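Local coordinates for protein putative S41 protease (Bacteroides fragilis NCTC 9343, PDB 3K50) that is of unknown function but is probably a serine peptidase of the S41 class with a PDZ-like domain, at residues M23-R31 with L262-E270. Residues are numbered along the deposited sequence; the frame is centred on the assembly and turned at random.
Sequences MRQEYLWYR and LRYSDKRVE
With its ring swung between the backbone N and the carbonyl carbon (chi1 76°), Tyr-30 faces Lys-267, whose chain runs extended beyond CG and lies across that ring. Both sit on turns: a type I beta turn from Tyr-27 to Tyr-30, following helix 18-26 of the S41 N-terminal region, meets another from Ser-265 to Arg-268, following strand 258-263 of the peptidase region. Lys-267 makes a CH-pi contact with CD 3.8 Å from the Tyr-30 ring centroid, and its NZ makes a cation-pi contact over the same face. That ammonium then goes on to the helix's last turn, where NZ donates to Arg-24 O at 2.6 Å, from above the carbonyl plane. CG of Arg-31 packs on the opposite face of the ring. At the ring's edge Tyr-30 OH meets Asp-266 OD1 at a modelled 2.4 Å, so short that the exact length is doubtful. The other carboxylate oxygen, OD2, takes NE and NH2 of Arg-31 side-on, the two flat groups standing 81° apart. Along the helix flank Arg-268, in one of two modelled conformers, bends at chi2 (-71°) and links Glu-26 with Glu-270 in a salt-bridge network that may be partial; its NH2 lies 2.9 Å from Glu-26 OE2. Leu-28 turns CD1 to Arg-263 O. Between the turns, one water sits 2.8 Å from both Gln-25 O and Tyr-27 O and hydrogen-bonds Ser-265 OG at 2.7 Å.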
HETATM    1  N   MSE A  23      -5.157 -25.571  -1.295  1.00 29.98           N
HETATM    2  CA  MSE A  23      -5.976 -24.931  -0.252  1.00 31.60           C
HETATM    3  C   MSE A  23      -6.278 -25.895   0.900  1.00 32.23           C
HETATM    4  O   MSE A  23      -6.184 -25.547   2.047  1.00 35.07           O
HETATM    5  CB  MSE A  23      -7.311 -24.381  -0.832  1.00 29.44           C
HETATM    6  CG  MSE A  23      -7.138 -23.069  -1.595  1.00 31.14           C
HETATM    7 SE   MSE A  23      -8.871 -22.382  -2.238  0.75 27.90          SE
HETATM    8  CE  MSE A  23      -9.641 -21.772  -0.533  1.00 26.41           C
ATOM      9  N   ARG A  24      -6.658 -27.119   0.586  1.00 33.28           N
ATOM     10  CA  ARG A  24      -7.004 -28.051   1.654  1.00 35.58           C
ATOM     11  C   ARG A  24      -5.744 -28.327   2.553  1.00 35.50           C
ATOM     12  O   ARG A  24      -5.880 -28.594   3.729  1.00 34.57           O
ATOM     13  CB  ARG A  24      -7.726 -29.298   1.089  1.00 34.66           C
ATOM     14  CG  ARG A  24      -9.144 -28.935   0.648  1.00 40.92           C
ATOM     15  CD  ARG A  24     -10.024 -30.083   0.147  1.00 41.45           C
ATOM     16  NE  ARG A  24     -11.328 -29.639  -0.377  1.00 44.33           N
ATOM     17  CZ  ARG A  24     -12.390 -29.304   0.351  1.00 45.85           C
ATOM     18  NH1 ARG A  24     -12.378 -29.352   1.672  1.00 42.32           N
ATOM     19  NH2 ARG A  24     -13.497 -28.919  -0.262  1.00 41.97           N
ATOM     20  N   GLN A  25      -4.535 -28.188   2.008  1.00 34.13           N
ATOM     21  CA  GLN A  25      -3.343 -28.429   2.784  1.00 32.54           C
ATOM     22  C   GLN A  25      -2.870 -27.179   3.514  1.00 33.51           C
ATOM     23  O   GLN A  25      -2.516 -27.255   4.688  1.00 32.71           O
ATOM     24  CB  GLN A  25      -2.203 -28.974   1.889  1.00 35.00           C
ATOM     25  CG  GLN A  25      -0.792 -29.059   2.605  1.00 47.17           C
ATOM     26  CD  GLN A  25      -0.741 -29.888   3.929  1.00 52.97           C
ATOM     27  OE1 GLN A  25      -0.085 -29.480   4.898  1.00 65.12           O
ATOM     28  NE2 GLN A  25      -1.446 -31.032   3.969  1.00 64.16           N
ATOM     29  N   GLU A  26      -2.887 -26.030   2.836  1.00 30.57           N
ATOM     30  CA  GLU A  26      -2.217 -24.829   3.329  1.00 31.75           C
ATOM     31  C   GLU A  26      -3.064 -23.693   3.882  1.00 31.09           C
ATOM     32  O   GLU A  26      -2.530 -22.809   4.522  1.00 29.54           O
ATOM     33  CB  GLU A  26      -1.435 -24.200   2.173  1.00 32.32           C
ATOM     34  CG  GLU A  26      -0.485 -25.098   1.429  1.00 33.44           C
ATOM     35  CD  GLU A  26       0.749 -25.487   2.219  1.00 36.51           C
ATOM     36  OE1 GLU A  26       0.980 -24.934   3.288  1.00 35.91           O
ATOM     37  OE2 GLU A  26       1.503 -26.355   1.750  1.00 41.32           O
ATOM     38  N   TYR A  27      -4.358 -23.696   3.599  1.00 31.96           N
ATOM     39  CA  TYR A  27      -5.254 -22.640   4.008  1.00 29.59           C
ATOM     40  C   TYR A  27      -5.457 -22.570   5.513  1.00 29.44           C
ATOM     41  O   TYR A  27      -5.724 -23.596   6.148  1.00 28.25           O
ATOM     42  CB  TYR A  27      -6.623 -22.899   3.369  1.00 28.90           C
ATOM     43  CG  TYR A  27      -7.658 -21.789   3.377  1.00 26.39           C
ATOM     44  CD1 TYR A  27      -7.303 -20.442   3.229  1.00 30.80           C
ATOM     45  CD2 TYR A  27      -8.994 -22.100   3.333  1.00 21.52           C
ATOM     46  CE1 TYR A  27      -8.291 -19.442   3.173  1.00 30.52           C
ATOM     47  CE2 TYR A  27     -10.014 -21.092   3.212  1.00 27.50           C
ATOM     48  CZ  TYR A  27      -9.636 -19.774   3.122  1.00 31.23           C
ATOM     49  OH  TYR A  27     -10.584 -18.784   2.979  1.00 26.80           O
ATOM     50  N   LEU A  28      -5.380 -21.349   6.071  1.00 29.66           N
ATOM     51  CA  LEU A  28      -5.624 -21.126   7.482  1.00 26.97           C
ATOM     52  C   LEU A  28      -6.946 -21.738   7.868  1.00 28.39           C
ATOM     53  O   LEU A  28      -7.034 -22.449   8.882  1.00 28.69           O
ATOM     54  CB  LEU A  28      -5.669 -19.632   7.858  1.00 26.63           C
ATOM     55  CG  LEU A  28      -5.893 -19.273   9.331  1.00 29.73           C
ATOM     56  CD1 LEU A  28      -4.795 -19.804  10.267  1.00 27.19           C
ATOM     57  CD2 LEU A  28      -6.065 -17.779   9.499  1.00 22.06           C
ATOM     58  N   TRP A  29      -7.954 -21.488   7.039  1.00 28.83           N
ATOM     59  CA  TRP A  29      -9.323 -21.873   7.340  1.00 29.56           C
ATOM     60  C   TRP A  29      -9.792 -23.098   6.551  1.00 27.41           C
ATOM     61  O   TRP A  29     -10.924 -23.181   6.108  1.00 30.05           O
ATOM     62  CB  TRP A  29     -10.230 -20.661   7.028  1.00 27.12           C
ATOM     63  CG  TRP A  29     -10.030 -19.459   7.912  1.00 25.56           C
ATOM     64  CD1 TRP A  29      -9.962 -19.480   9.273  1.00 29.34           C
ATOM     65  CD2 TRP A  29      -9.945 -18.056   7.546  1.00 25.54           C
ATOM     66  NE1 TRP A  29      -9.779 -18.234   9.756  1.00 28.02           N
ATOM     67  CE2 TRP A  29      -9.773 -17.334   8.736  1.00 27.44           C
ATOM     68  CE3 TRP A  29      -9.928 -17.363   6.349  1.00 28.71           C
ATOM     69  CZ2 TRP A  29      -9.655 -15.951   8.769  1.00 34.66           C
ATOM     70  CZ3 TRP A  29      -9.803 -15.986   6.368  1.00 26.12           C
ATOM     71  CH2 TRP A  29      -9.668 -15.288   7.563  1.00 28.14           C
ATOM     72  N   TYR A  30      -8.931 -24.070   6.367  1.00 29.67           N
ATOM     73  CA  TYR A  30      -9.303 -25.223   5.560  1.00 31.60           C
ATOM     74  C   TYR A  30     -10.544 -25.923   6.142  1.00 30.83           C
ATOM     75  O   TYR A  30     -11.335 -26.477   5.426  1.00 32.25           O
ATOM     76  CB  TYR A  30      -8.121 -26.203   5.421  1.00 31.58           C
ATOM     77  CG  TYR A  30      -7.839 -27.057   6.638  1.00 33.17           C
ATOM     78  CD1 TYR A  30      -6.992 -26.627   7.638  1.00 28.82           C
ATOM     79  CD2 TYR A  30      -8.448 -28.307   6.791  1.00 32.71           C
ATOM     80  CE1 TYR A  30      -6.786 -27.406   8.779  1.00 24.62           C
ATOM     81  CE2 TYR A  30      -8.233 -29.096   7.922  1.00 28.01           C
ATOM     82  CZ  TYR A  30      -7.400 -28.661   8.896  1.00 29.18           C
ATOM     83  OH  TYR A  30      -7.195 -29.449  10.015  1.00 30.11           O
ATOM     84  N   ARG A  31     -10.702 -25.924   7.452  1.00 34.45           N
ATOM     85  CA  ARG A  31     -11.831 -26.620   8.046  1.00 33.79           C
ATOM     86  C   ARG A  31     -13.196 -25.999   7.736  1.00 35.08           C
ATOM     87  O   ARG A  31     -14.236 -26.638   7.937  1.00 33.48           O
ATOM     88  CB  ARG A  31     -11.662 -26.650   9.566  1.00 37.25           C
ATOM     89  CG  ARG A  31     -10.580 -27.585  10.093  1.00 31.39           C
ATOM     90  CD  ARG A  31     -10.593 -27.497  11.623  1.00 38.13           C
ATOM     91  NE  ARG A  31      -9.641 -28.422  12.198  1.00 37.54           N
ATOM     92  CZ  ARG A  31      -9.856 -29.724  12.374  1.00 39.71           C
ATOM     93  NH1 ARG A  31     -11.000 -30.270  12.019  1.00 45.95           N
ATOM     94  NH2 ARG A  31      -8.909 -30.495  12.888  1.00 38.71           N
ATOM     95  N   LEU A 262       2.908 -15.395  14.561  1.00 28.40           N
ATOM     96  CA  LEU A 262       2.324 -16.000  13.375  1.00 29.37           C
ATOM     97  C   LEU A 262       1.818 -17.395  13.741  1.00 31.48           C
ATOM     98  O   LEU A 262       2.621 -18.269  14.088  1.00 26.24           O
ATOM     99  CB  LEU A 262       3.352 -16.099  12.241  1.00 28.81           C
ATOM    100  CG  LEU A 262       3.747 -14.775  11.494  1.00 29.48           C
ATOM    101  CD1 LEU A 262       4.148 -13.665  12.372  1.00 37.51           C
ATOM    102  CD2 LEU A 262       4.837 -15.016  10.506  1.00 27.12           C
ATOM    103  N   ARG A 263       0.503 -17.584  13.647  1.00 27.45           N
ATOM    104  CA  ARG A 263      -0.153 -18.840  13.957  1.00 26.58           C
ATOM    105  C   ARG A 263      -0.969 -19.407  12.776  1.00 28.21           C
ATOM    106  O   ARG A 263      -1.959 -18.820  12.315  1.00 28.60           O
ATOM    107  CB  ARG A 263      -0.980 -18.634  15.200  1.00 29.06           C
ATOM    108  CG  ARG A 263      -0.154 -18.168  16.402  1.00 25.09           C
ATOM    109  CD  ARG A 263       0.799 -19.255  16.820  1.00 26.59           C
ATOM    110  NE  ARG A 263       1.529 -18.999  18.070  1.00 28.12           N
ATOM    111  CZ  ARG A 263       2.750 -18.477  18.145  1.00 28.29           C
ATOM    112  NH1 ARG A 263       3.414 -18.117  17.056  1.00 30.12           N
ATOM    113  NH2 ARG A 263       3.297 -18.338  19.322  1.00 31.31           N
ATOM    114  N   TYR A 264      -0.478 -20.537  12.277  1.00 29.29           N
ATOM    115  CA  TYR A 264      -1.047 -21.260  11.140  1.00 29.45           C
ATOM    116  C   TYR A 264      -2.147 -22.235  11.610  1.00 29.89           C
ATOM    117  O   TYR A 264      -2.467 -22.278  12.796  1.00 29.28           O
ATOM    118  CB  TYR A 264       0.085 -21.988  10.414  1.00 28.27           C
ATOM    119  CG  TYR A 264       1.027 -21.037   9.700  1.00 30.04           C
ATOM    120  CD1 TYR A 264       1.975 -20.302  10.401  1.00 25.27           C
ATOM    121  CD2 TYR A 264       1.015 -20.927   8.326  1.00 31.00           C
ATOM    122  CE1 TYR A 264       2.852 -19.437   9.771  1.00 29.39           C
ATOM    123  CE2 TYR A 264       1.906 -20.039   7.678  1.00 31.86           C
ATOM    124  CZ  TYR A 264       2.807 -19.307   8.416  1.00 26.04           C
ATOM    125  OH  TYR A 264       3.679 -18.442   7.788  1.00 33.24           O
ATOM    126  N   SER A 265      -2.692 -23.044  10.701  1.00 29.84           N
ATOM    127  CA  SER A 265      -3.776 -23.993  11.033  1.00 29.95           C
ATOM    128  C   SER A 265      -3.175 -25.181  11.770  1.00 30.34           C
ATOM    129  O   SER A 265      -1.963 -25.291  11.846  1.00 30.40           O
ATOM    130  CB  SER A 265      -4.436 -24.526   9.772  1.00 25.34           C
ATOM    131  OG  SER A 265      -3.567 -25.508   9.130  1.00 24.75           O
ATOM    132  N   ASP A 266      -4.010 -26.084  12.271  1.00 33.72           N
ATOM    133  CA  ASP A 266      -3.506 -27.282  12.960  1.00 34.45           C
ATOM    134  C   ASP A 266      -2.725 -28.249  12.074  1.00 37.46           C
ATOM    135  O   ASP A 266      -2.142 -29.155  12.583  1.00 40.73           O
ATOM    136  CB  ASP A 266      -4.582 -27.996  13.769  1.00 40.13           C
ATOM    137  CG  ASP A 266      -5.815 -28.432  12.956  1.00 42.93           C
ATOM    138  OD1 ASP A 266      -5.757 -28.581  11.728  1.00 35.30           O
ATOM    139  OD2 ASP A 266      -6.862 -28.639  13.618  1.00 38.25           O
ATOM    140  N   LYS A 267      -2.702 -28.049  10.767  1.00 33.65           N
ATOM    141  CA  LYS A 267      -1.912 -28.854   9.874  1.00 37.81           C
ATOM    142  C   LYS A 267      -0.549 -28.224   9.613  1.00 36.38           C
ATOM    143  O   LYS A 267       0.262 -28.849   8.949  1.00 37.32           O
ATOM    144  CB  LYS A 267      -2.571 -28.972   8.474  1.00 36.46           C
ATOM    145  CG  LYS A 267      -3.762 -29.933   8.335  1.00 34.96           C
ATOM    146  CD  LYS A 267      -4.406 -29.722   6.992  1.00 37.30           C
ATOM    147  CE  LYS A 267      -5.233 -30.912   6.565  1.00 44.60           C
ATOM    148  NZ  LYS A 267      -5.987 -30.616   5.330  1.00 42.17           N
ATOM    149  N   ARG A 268      -0.353 -26.952   9.988  0.70 34.06           N
ATOM    150  CA  ARG A 268       0.883 -26.240   9.659  0.70 33.53           C
ATOM    151  C   ARG A 268       1.549 -25.545  10.861  0.70 31.13           C
ATOM    152  O   ARG A 268       2.114 -24.453  10.765  0.70 30.72           O
ATOM    153  CB  ARG A 268       0.606 -25.266   8.497  0.70 36.97           C
ATOM    154  CG  ARG A 268       0.406 -25.927   7.106  0.70 40.74           C
ATOM    155  CD  ARG A 268       1.746 -26.505   6.560  0.70 51.50           C
ATOM    156  NE  ARG A 268       1.641 -27.224   5.277  0.70 53.95           N
ATOM    157  CZ  ARG A 268       2.661 -27.854   4.668  0.70 62.44           C
ATOM    158  NH1 ARG A 268       3.887 -27.877   5.191  0.70 68.25           N
ATOM    159  NH2 ARG A 268       2.469 -28.471   3.516  0.70 54.80           N
ATOM    160  N   VAL A 269       1.513 -26.244  12.002  0.50 29.49           N
ATOM    161  CA  VAL A 269       2.144 -25.802  13.280  0.50 31.52           C
ATOM    162  C   VAL A 269       3.641 -25.538  13.117  0.50 33.08           C
ATOM    163  O   VAL A 269       4.178 -24.576  13.680  0.50 32.90           O
ATOM    164  CB  VAL A 269       1.941 -26.824  14.472  0.50 30.36           C
ATOM    165  CG1 VAL A 269       2.652 -28.197  14.241  0.50 25.94           C
ATOM    166  CG2 VAL A 269       2.428 -26.225  15.769  0.50 34.44           C
ATOM    167  N   GLU A 270       4.291 -26.387  12.326  1.00 34.03           N
ATOM    168  CA  GLU A 270       5.708 -26.260  11.971  1.00 36.76           C
ATOM    169  C   GLU A 270       6.048 -24.872  11.459  1.00 35.35           C
ATOM    170  O   GLU A 270       7.178 -24.399  11.700  1.00 33.27           O
ATOM    171  CB  GLU A 270       6.086 -27.296  10.881  1.00 38.10           C
ATOM    172  CG  GLU A 270       5.414 -26.930   9.463  1.00 49.93           C
ATOM    173  CD  GLU A 270       4.967 -28.112   8.581  1.00 54.06           C
ATOM    174  OE1 GLU A 270       5.777 -28.609   7.754  1.00 80.89           O
ATOM    175  OE2 GLU A 270       3.764 -28.486   8.657  1.00 61.37           O
TER
HETATM  176  O   HOH W   1      -3.508 -25.289   6.476  1.00 36.93           O
HETATM  177  O   HOH W   2      -2.353 -22.559   7.796  1.00 23.99           O